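Local structure of beta-porphyranase B (Bacteroides plebeius, 4AWD) at residues F255-D258 with G259-M262. The protein hydrolyses the sulfated red-algal polysaccharide porphyran at linkages between beta-D-galactopyranose and alpha-L-galactopyranose-6-sulfate, releasing mostly disaccharides. Numbering follows the deposited sequence.
Sequences FYYD and GKYM
Tyr256 and Tyr261 form a T-shaped pair across a beta hairpin of the GH16 catalytic domain. The edge of the Tyr261 ring is directed at the face of Tyr256, with the planes at 82° and the centroids 6.0 Å apart. The two residues are a non-hydrogen-bonded antiparallel pair, and Tyr256 CE2 also touches Tyr261 CB at 3.7 Å. Tyr256 CD2 lies 3.4 Å from Tyr261 N. A chi1 of 172° brings Tyr261 CD2 to 4.0 Å from Tyr256 OH. The Tyr261 hydroxyl hydrogen-bonds with Asp227 O and Thr264 OG1.

Tyr257, Lys260 and Met262 occupy the other side of the hairpin. Met262 CG packs 3.6 Å from Tyr257 CB, with SD alongside. The Tyr257 hydroxyl hydrogen-bonds with Asp234 OD2. Asp258 OD2 sits above one face of the Tyr257 ring, toward its rim, and hydrogen-bonds with His241 ND1, as does OD1 with Thr242 N.

A type I' turn, with Asp258 and Gly259 at its corners, joins the strands. Lys260 N closes it on Tyr257 O at 2.9 Å. The Lys260 chain curls back at chi3 and chi4 alongside Tyr257, and its NZ makes a second hydrogen bond to Tyr257 O at 3.3 Å, from the opposite face of the carbonyl plane.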
ATOM      1  N   PHE A 255      -5.428  12.713   0.204  1.00 12.66           N
ATOM      2  CA  PHE A 255      -5.903  11.526  -0.512  1.00 12.51           C
ATOM      3  C   PHE A 255      -7.014  11.772  -1.528  1.00 12.78           C
ATOM      4  O   PHE A 255      -7.913  12.590  -1.309  1.00 12.93           O
ATOM      5  CB  PHE A 255      -6.282  10.424   0.480  1.00 12.40           C
ATOM      6  CG  PHE A 255      -5.154  10.036   1.379  1.00 10.93           C
ATOM      7  CD1 PHE A 255      -4.212   9.114   0.957  1.00  9.27           C
ATOM      8  CD2 PHE A 255      -5.006  10.638   2.633  1.00  9.78           C
ATOM      9  CE1 PHE A 255      -3.133   8.768   1.776  1.00 11.63           C
ATOM     10  CE2 PHE A 255      -3.939  10.295   3.462  1.00 12.04           C
ATOM     11  CZ  PHE A 255      -2.997   9.350   3.034  1.00 10.83           C
ATOM     12  N   TYR A 256      -6.932  11.056  -2.647  1.00 12.68           N
ATOM     13  CA  TYR A 256      -7.850  11.243  -3.768  1.00 12.57           C
ATOM     14  C   TYR A 256      -8.487   9.930  -4.196  1.00 12.27           C
ATOM     15  O   TYR A 256      -7.814   8.913  -4.352  1.00 11.72           O
ATOM     16  CB  TYR A 256      -7.139  11.908  -4.946  1.00 12.52           C
ATOM     17  CG  TYR A 256      -6.672  13.314  -4.631  1.00 14.01           C
ATOM     18  CD1 TYR A 256      -5.542  13.539  -3.829  1.00 12.93           C
ATOM     19  CD2 TYR A 256      -7.370  14.427  -5.120  1.00 14.87           C
ATOM     20  CE1 TYR A 256      -5.123  14.819  -3.522  1.00 13.07           C
ATOM     21  CE2 TYR A 256      -6.953  15.725  -4.814  1.00 15.25           C
ATOM     22  CZ  TYR A 256      -5.828  15.909  -4.019  1.00 15.34           C
ATOM     23  OH  TYR A 256      -5.412  17.185  -3.714  1.00 15.88           O
ATOM     24  N   TYR A 257      -9.799   9.968  -4.351  1.00 12.20           N
ATOM     25  CA  TYR A 257     -10.540   8.849  -4.868  1.00 12.60           C
ATOM     26  C   TYR A 257     -11.146   9.301  -6.172  1.00 12.74           C
ATOM     27  O   TYR A 257     -11.801  10.325  -6.199  1.00 13.55           O
ATOM     28  CB  TYR A 257     -11.647   8.451  -3.888  1.00 12.30           C
ATOM     29  CG  TYR A 257     -12.539   7.344  -4.389  1.00 11.92           C
ATOM     30  CD1 TYR A 257     -12.009   6.083  -4.680  1.00 10.54           C
ATOM     31  CD2 TYR A 257     -13.904   7.550  -4.574  1.00 11.21           C
ATOM     32  CE1 TYR A 257     -12.805   5.065  -5.129  1.00 11.25           C
ATOM     33  CE2 TYR A 257     -14.722   6.523  -5.035  1.00 11.52           C
ATOM     34  CZ  TYR A 257     -14.168   5.281  -5.302  1.00 12.38           C
ATOM     35  OH  TYR A 257     -14.958   4.240  -5.746  1.00 13.23           O
ATOM     36  N   ASP A 258     -10.924   8.548  -7.244  1.00 13.03           N
ATOM     37  CA  ASP A 258     -11.396   8.915  -8.585  1.00 13.58           C
ATOM     38  C   ASP A 258     -11.135  10.404  -8.959  1.00 13.76           C
ATOM     39  O   ASP A 258     -11.954  11.066  -9.597  1.00 13.56           O
ATOM     40  CB  ASP A 258     -12.864   8.494  -8.774  1.00 13.75           C
ATOM     41  CG  ASP A 258     -13.035   6.980  -8.966  1.00 14.34           C
ATOM     42  OD1 ASP A 258     -12.034   6.271  -9.252  1.00 14.99           O
ATOM     43  OD2 ASP A 258     -14.186   6.494  -8.848  1.00 14.14           O
ATOM     44  N   GLY A 259      -9.970  10.907  -8.550  1.00 14.24           N
ATOM     45  CA  GLY A 259      -9.533  12.267  -8.859  1.00 14.79           C
ATOM     46  C   GLY A 259     -10.114  13.365  -7.974  1.00 15.21           C
ATOM     47  O   GLY A 259      -9.852  14.542  -8.204  1.00 15.87           O
ATOM     48  N   LYS A 260     -10.887  13.001  -6.959  1.00 14.77           N
ATOM     49  CA  LYS A 260     -11.503  13.998  -6.101  1.00 15.22           C
ATOM     50  C   LYS A 260     -10.874  13.972  -4.723  1.00 14.78           C
ATOM     51  O   LYS A 260     -10.726  12.909  -4.127  1.00 14.65           O
ATOM     52  CB  LYS A 260     -13.026  13.753  -5.981  1.00 15.81           C
ATOM     53  CG  LYS A 260     -13.832  13.935  -7.290  1.00 17.76           C
ATOM     54  CD  LYS A 260     -15.252  13.342  -7.164  1.00 22.46           C
ATOM     55  CE  LYS A 260     -15.310  11.835  -7.548  1.00 24.39           C
ATOM     56  NZ  LYS A 260     -15.042  10.875  -6.418  1.00 22.67           N
ATOM     57  N   TYR A 261     -10.528  15.145  -4.204  1.00 14.60           N
ATOM     58  CA  TYR A 261      -9.986  15.243  -2.847  1.00 14.17           C
ATOM     59  C   TYR A 261     -10.921  14.599  -1.818  1.00 13.86           C
ATOM     60  O   TYR A 261     -12.119  14.872  -1.807  1.00 14.00           O
ATOM     61  CB  TYR A 261      -9.722  16.695  -2.490  1.00 13.87           C
ATOM     62  CG  TYR A 261      -9.347  16.931  -1.035  1.00 15.20           C
ATOM     63  CD1 TYR A 261     -10.334  17.084  -0.067  1.00 14.87           C
ATOM     64  CD2 TYR A 261      -8.009  17.033  -0.636  1.00 14.26           C
ATOM     65  CE1 TYR A 261     -10.011  17.325   1.250  1.00 15.73           C
ATOM     66  CE2 TYR A 261      -7.678  17.265   0.680  1.00 15.07           C
ATOM     67  CZ  TYR A 261      -8.688  17.415   1.620  1.00 15.67           C
ATOM     68  OH  TYR A 261      -8.394  17.641   2.937  1.00 15.04           O
ATOM     69  N   MET A 262     -10.361  13.756  -0.956  1.00 13.16           N
ATOM     70  CA  MET A 262     -11.139  13.093   0.089  1.00 13.08           C
ATOM     71  C   MET A 262     -10.891  13.666   1.488  1.00 13.05           C
ATOM     72  O   MET A 262     -11.838  14.056   2.161  1.00 13.04           O
ATOM     73  CB  MET A 262     -10.915  11.584   0.055  1.00 12.75           C
ATOM     74  CG  MET A 262     -11.297  10.971  -1.286  1.00 12.64           C
ATOM     75  SD  MET A 262     -13.087  10.934  -1.515  1.00 12.60           S
ATOM     76  CE  MET A 262     -13.517   9.446  -0.600  1.00  9.94           C
TER